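Local coordinates for protein mercuric reductase (Metallosphaera sedula, PDB 4YWO) that probably reduces mercuric ion to elemental mercury at the expense of NADPH, working as a homodimeric FAD-containing flavoenzyme, at residues K247-D252 / D259-A264; G389-V394 / V401-V406. One frame throughout, in Å; residues are numbered along the deposited sequence.

Contact 1: K247-D252 / D259-A264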
loop_
_atom_site.group_PDB
_atom_site.type_symbol
_atom_site.label_atom_id
_atom_site.label_comp_id
_atom_site.label_asym_id
_atom_site.label_seq_id
_atom_site.Cartn_x
_atom_site.Cartn_y
_atom_site.Cartn_z
ATOM N N LYS A 247 -19.697 21.826 -29.147
ATOM C CA LYS A 247 -18.497 21.684 -29.910
ATOM C C LYS A 247 -18.533 20.391 -30.601
ATOM O O LYS A 247 -18.918 19.343 -30.008
ATOM C CB LYS A 247 -17.236 21.831 -29.033
ATOM C CG LYS A 247 -17.184 23.080 -28.213
ATOM C CD LYS A 247 -15.852 23.388 -27.579
ATOM C CE LYS A 247 -15.970 24.619 -26.741
ATOM N NZ LYS A 247 -14.710 25.015 -26.238
ATOM N N ILE A 248 -18.156 20.406 -31.894
ATOM C CA ILE A 248 -18.190 19.218 -32.735
ATOM C C ILE A 248 -16.797 18.763 -33.139
ATOM O O ILE A 248 -16.050 19.519 -33.796
ATOM C CB ILE A 248 -19.070 19.388 -34.022
ATOM C CG1 ILE A 248 -20.492 19.842 -33.628
ATOM C CG2 ILE A 248 -19.150 18.067 -34.733
ATOM C CD1 ILE A 248 -21.317 20.378 -34.790
ATOM N N VAL A 249 -16.407 17.561 -32.697
ATOM C CA VAL A 249 -15.192 16.954 -33.126
ATOM C C VAL A 249 -15.506 15.974 -34.284
ATOM O O VAL A 249 -16.247 15.017 -34.131
ATOM C CB VAL A 249 -14.426 16.242 -31.946
ATOM C CG1 VAL A 249 -13.115 15.669 -32.469
ATOM C CG2 VAL A 249 -14.274 17.235 -30.803
ATOM N N ILE A 250 -14.979 16.293 -35.457
ATOM C CA ILE A 250 -15.197 15.513 -36.660
ATOM C C ILE A 250 -14.019 14.572 -36.803
ATOM O O ILE A 250 -12.881 14.938 -36.835
ATOM C CB ILE A 250 -15.310 16.437 -37.916
ATOM C CG1 ILE A 250 -16.513 17.407 -37.748
ATOM C CG2 ILE A 250 -15.492 15.602 -39.179
ATOM C CD1 ILE A 250 -16.327 18.724 -38.469
ATOM N N THR A 251 -14.302 13.317 -36.948
ATOM C CA THR A 251 -13.258 12.320 -36.999
ATOM C C THR A 251 -13.555 11.431 -38.169
ATOM O O THR A 251 -14.642 11.522 -38.750
ATOM C CB THR A 251 -13.287 11.405 -35.709
ATOM O OG1 THR A 251 -14.351 10.446 -35.778
ATOM C CG2 THR A 251 -13.472 12.233 -34.454
ATOM N N ASP A 252 -12.633 10.530 -38.463
ATOM C CA ASP A 252 -12.886 9.516 -39.470
ATOM C C ASP A 252 -13.800 8.374 -38.991
ATOM O O ASP A 252 -14.004 7.416 -39.711
ATOM C CB ASP A 252 -11.556 8.980 -40.036
ATOM C CG ASP A 252 -10.655 8.284 -38.967
ATOM O OD1 ASP A 252 -11.071 8.069 -37.784
ATOM O OD2 ASP A 252 -9.498 7.958 -39.323
ATOM N N ASP A 259 -20.190 19.516 -24.932
ATOM C CA ASP A 259 -20.122 20.859 -24.406
ATOM C C ASP A 259 -18.718 21.451 -24.388
ATOM O O ASP A 259 -18.528 22.651 -24.527
ATOM C CB ASP A 259 -20.677 20.985 -22.972
ATOM C CG ASP A 259 -22.135 20.756 -22.877
ATOM O OD1 ASP A 259 -22.791 20.893 -23.954
ATOM O OD2 ASP A 259 -22.642 20.390 -21.759
ATOM N N GLU A 260 -17.693 20.574 -24.146
ATOM C CA GLU A 260 -16.392 21.028 -24.025
ATOM C C GLU A 260 -15.456 19.921 -24.559
ATOM O O GLU A 260 -15.859 18.769 -24.658
ATOM C CB GLU A 260 -16.127 21.315 -22.545
ATOM C CG GLU A 260 -14.854 22.099 -22.246
ATOM C CD GLU A 260 -14.707 23.303 -23.177
ATOM O OE1 GLU A 260 -15.278 24.372 -22.847
ATOM O OE2 GLU A 260 -14.039 23.180 -24.237
ATOM N N ILE A 261 -14.257 20.343 -24.912
ATOM C CA ILE A 261 -13.155 19.526 -25.369
ATOM C C ILE A 261 -11.987 19.658 -24.374
ATOM O O ILE A 261 -11.629 20.747 -23.957
ATOM C CB ILE A 261 -12.694 19.903 -26.771
ATOM C CG1 ILE A 261 -13.797 19.583 -27.787
ATOM C CG2 ILE A 261 -11.469 19.142 -27.160
ATOM C CD1 ILE A 261 -13.466 20.396 -29.083
ATOM N N LEU A 262 -11.430 18.503 -23.967
ATOM C CA LEU A 262 -10.274 18.480 -23.054
ATOM C C LEU A 262 -9.117 17.845 -23.827
ATOM O O LEU A 262 -9.237 16.695 -24.316
ATOM C CB LEU A 262 -10.525 17.666 -21.729
ATOM C CG LEU A 262 -9.238 17.426 -20.951
ATOM C CD1 LEU A 262 -8.628 18.678 -20.376
ATOM C CD2 LEU A 262 -9.689 16.430 -19.894
ATOM N N LEU A 263 -8.046 18.579 -24.023
ATOM C CA LEU A 263 -6.800 18.047 -24.583
ATOM C C LEU A 263 -6.013 17.274 -23.495
ATOM O O LEU A 263 -5.724 17.848 -22.437
ATOM C CB LEU A 263 -5.902 19.121 -25.081
ATOM C CG LEU A 263 -6.489 19.916 -26.202
ATOM C CD1 LEU A 263 -5.427 20.968 -26.623
ATOM C CD2 LEU A 263 -6.962 19.044 -27.342
ATOM N N ALA A 264 -5.728 16.014 -23.784
ATOM C CA ALA A 264 -4.907 15.139 -22.944
ATOM C C ALA A 264 -3.966 14.343 -23.831
ATOM O O ALA A 264 -3.861 13.136 -23.760
ATOM C CB ALA A 264 -5.817 14.260 -22.148
HETATM O O HOH W 1 -14.432 26.847 -23.564
#

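Contact 2: G389-V394 / V401-V406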
loop_
_atom_site.group_PDB
_atom_site.type_symbol
_atom_site.label_atom_id
_atom_site.label_comp_id
_atom_site.label_asym_id
_atom_site.label_seq_id
_atom_site.Cartn_x
_atom_site.Cartn_y
_atom_site.Cartn_z
ATOM N N GLY A 389 -8.493 -6.907 -12.116
ATOM C CA GLY A 389 -7.081 -6.576 -12.186
ATOM C C GLY A 389 -6.160 -7.730 -12.201
ATOM O O GLY A 389 -6.557 -8.888 -12.333
ATOM N N PHE A 390 -4.898 -7.424 -12.034
ATOM C CA PHE A 390 -3.835 -8.368 -12.103
ATOM C C PHE A 390 -2.545 -7.857 -11.536
ATOM O O PHE A 390 -2.373 -6.647 -11.328
ATOM C CB PHE A 390 -3.565 -8.825 -13.581
ATOM C CG PHE A 390 -2.974 -7.737 -14.432
ATOM C CD1 PHE A 390 -1.597 -7.499 -14.457
ATOM C CD2 PHE A 390 -3.782 -6.765 -15.008
ATOM C CE1 PHE A 390 -1.074 -6.399 -15.155
ATOM C CE2 PHE A 390 -3.272 -5.695 -15.711
ATOM C CZ PHE A 390 -1.926 -5.477 -15.767
ATOM N N VAL A 391 -1.615 -8.769 -11.322
ATOM C CA VAL A 391 -0.214 -8.398 -10.991
ATOM C C VAL A 391 0.682 -9.192 -11.950
ATOM O O VAL A 391 0.561 -10.429 -12.061
ATOM C CB VAL A 391 0.170 -8.635 -9.512
ATOM C CG1 VAL A 391 1.557 -8.164 -9.282
ATOM C CG2 VAL A 391 -0.760 -7.865 -8.675
ATOM N N LYS A 392 1.561 -8.481 -12.660
ATOM C CA LYS A 392 2.509 -9.129 -13.602
ATOM C C LYS A 392 3.917 -8.842 -13.137
ATOM O O LYS A 392 4.263 -7.698 -12.801
ATOM C CB LYS A 392 2.341 -8.563 -14.976
ATOM C CG LYS A 392 3.164 -9.217 -16.067
ATOM C CD LYS A 392 2.654 -8.689 -17.435
ATOM C CE LYS A 392 3.245 -9.474 -18.543
ATOM N NZ LYS A 392 2.711 -8.991 -19.866
ATOM N N MET A 393 4.735 -9.865 -13.113
ATOM C CA MET A 393 6.128 -9.790 -12.652
ATOM C C MET A 393 7.052 -10.302 -13.723
ATOM O O MET A 393 6.712 -11.326 -14.362
ATOM C CB MET A 393 6.299 -10.516 -11.321
ATOM C CG MET A 393 7.715 -10.476 -10.668
ATOM S SD MET A 393 7.769 -11.232 -9.065
ATOM C CE MET A 393 7.063 -9.915 -8.092
ATOM N N VAL A 394 8.122 -9.589 -13.980
ATOM C CA VAL A 394 9.075 -9.933 -15.014
ATOM C C VAL A 394 10.456 -10.092 -14.424
ATOM O O VAL A 394 10.887 -9.249 -13.628
ATOM C CB VAL A 394 9.142 -8.849 -16.080
ATOM C CG1 VAL A 394 10.112 -9.197 -17.193
ATOM C CG2 VAL A 394 7.784 -8.425 -16.643
ATOM N N VAL A 401 12.884 -7.443 -12.496
ATOM C CA VAL A 401 13.075 -6.275 -13.227
ATOM C C VAL A 401 11.874 -5.440 -13.659
ATOM O O VAL A 401 12.030 -4.335 -14.221
ATOM C CB VAL A 401 13.999 -6.471 -14.447
ATOM C CG1 VAL A 401 15.369 -7.026 -14.015
ATOM C CG2 VAL A 401 13.365 -7.330 -15.529
ATOM N N GLY A 402 10.664 -5.959 -13.452
ATOM C CA GLY A 402 9.474 -5.193 -13.793
ATOM C C GLY A 402 8.337 -5.765 -13.001
ATOM O O GLY A 402 8.187 -6.975 -12.788
ATOM N N VAL A 403 7.450 -4.856 -12.574
ATOM C CA VAL A 403 6.179 -5.224 -11.942
ATOM C C VAL A 403 5.128 -4.265 -12.455
ATOM O O VAL A 403 5.351 -3.034 -12.479
ATOM C CB VAL A 403 6.254 -5.189 -10.390
ATOM C CG1 VAL A 403 4.899 -5.375 -9.761
ATOM C CG2 VAL A 403 7.314 -6.098 -9.823
ATOM N N HIS A 404 3.963 -4.799 -12.856
ATOM C CA HIS A 404 2.882 -4.063 -13.426
ATOM C C HIS A 404 1.654 -4.573 -12.763
ATOM O O HIS A 404 1.435 -5.752 -12.654
ATOM C CB HIS A 404 2.826 -4.295 -14.951
ATOM C CG HIS A 404 4.149 -4.054 -15.598
ATOM N ND1 HIS A 404 4.484 -2.869 -16.199
ATOM C CD2 HIS A 404 5.269 -4.814 -15.636
ATOM C CE1 HIS A 404 5.743 -2.899 -16.555
ATOM N NE2 HIS A 404 6.264 -4.049 -16.143
ATOM N N ALA A 405 0.720 -3.669 -12.367
ATOM C CA ALA A 405 -0.429 -4.162 -11.619
ATOM C C ALA A 405 -1.637 -3.221 -11.821
ATOM O O ALA A 405 -1.475 -2.007 -12.109
ATOM C CB ALA A 405 -0.113 -4.247 -10.149
ATOM N N VAL A 406 -2.827 -3.798 -11.711
ATOM C CA VAL A 406 -4.094 -3.059 -11.703
ATOM C C VAL A 406 -4.844 -3.655 -10.508
ATOM O O VAL A 406 -5.047 -4.864 -10.400
ATOM C CB VAL A 406 -4.862 -3.240 -13.060
ATOM C CG1 VAL A 406 -6.240 -2.626 -12.884
ATOM C CG2 VAL A 406 -4.070 -2.672 -14.189
#

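Contact 1: K247-D252 / D259-A264
Lys247 lies alongside Glu260, the two chains heading in one direction and ending in a salt bridge of 2.8 Å between Lys247 NZ and Glu260 OE2. The ammonium meets that oxygen on its syn side, 21° out of the carboxylate plane. From the same face, but on the anti side, the backbone amide of Ile261 also reaches it, with Ile261 N 2.9 Å from Glu260 OE2, so that a single carboxylate oxygen accepts two bonds. A water bridges the pair, donating to Glu260 OE1 and accepting a longer bond from Lys247 NZ.

Beneath the charges lies an apolar layer. The CD1 methyl of Ile261 rests 3.7 Å from Val249 CG2 and also touches Lys247 CB. Glu260 starts out turned from the other strand, and the bend at CB-CG (chi2 46°) brings its carboxylate back to the lysine. The extended Lys247 chain lets its methylenes pass the Asp259 carbonyl before NZ reaches the carboxylate.

Further out, Arg172 forms a salt bridge with Glu260 OE1, and Lys247 NZ makes weak hydrogen bonds to the carbonyls of Val159 and Gly160. Asp259 OD2 accepts from the amide of Asp175, next to strand 176-180.

Strand 260-263 edges a four-stranded parallel sheet that, as in relatives, probably belongs to the NADPH-binding domain; 238-258 forms a three-stranded antiparallel meander packed on it. The two strands, their axes 7.5 Å apart at 54°, meet mainly through side chains, while the chain passes from 254-258 straight on into 260-263. With an amide donor on OE2 as well, Glu260 is probably kept ionised although buried, its charge balanced by Lys247 and Arg172 together.

Contact 2: G389-V394 / V401-V406
Phe390 and Val406 pair through both of their backbone groups: Phe390 N lies 3.0 Å from Val406 O, and Val406 N donates back to Phe390 O. The reciprocal pattern recurs at Lys392 and His404, where Lys392 N approaches His404 O at 2.7 Å. At the next pair Val394 N donates a hydrogen bond to Gly402 O. Val394 O then takes a good bond from Val401 N (2.9 Å) and a weak one from Gly402 N (3.3 Å), the signature of a classic beta bulge, with two residues of 401-406 facing one of 389-394. Between these pairs CA-H...O contacts add to the ladder, among them Val403 CA to Lys392 O at 3.2 Å.

The Phe390 ring folds back across the neighbouring strand. Its chi1 of 69° places CG between the backbone N and carbonyl carbon, laying one ring face over Val406 N and bringing CE2 to 3.5 Å from Val406 CG2. On the other face of the hairpin, Val391 CG2 packs on Ala405 CB, and the Met393 chain lies alongside Val403.

The polar ends are satisfied outside the hairpin. Lys392, extended throughout, carries NZ to salt bridges with Glu214 and Glu216, and His404 NE2 hydrogen-bonds to the carbonyl of Leu356.

Both strands of this antiparallel hairpin are internal to the five-stranded sheet of the dimerisation domain, 399-407 being the central one; strand 390-396 pairs onward with 368-374 and strand 399-407 with 350-355. Helix 215-227 covers the face bearing Phe390 and Val406, whereas helix 442-449 packs against Val391, Met393 and Val403.

In the fold
Contact 1 and contact 2 follow one another along the chain: contact 2 lies in the dimerisation domain, contact 1 in the preceding nucleotide-binding part. Their centres are 34 Å apart and their nearest atoms about 18 Å, so they do not touch. Helix 215-227 offers a link between the two regions. In sequence it follows strand 199-203 and precedes 231-233, both strands of the parallel sheet that 260-263 edges, and it also packs on Phe390 and Val406 of contact 2. Both contacts lie away from the FAD pocket and the Cys53-Cys58 disulfide, and thus belong to the framework of the subunit rather than to its redox centre.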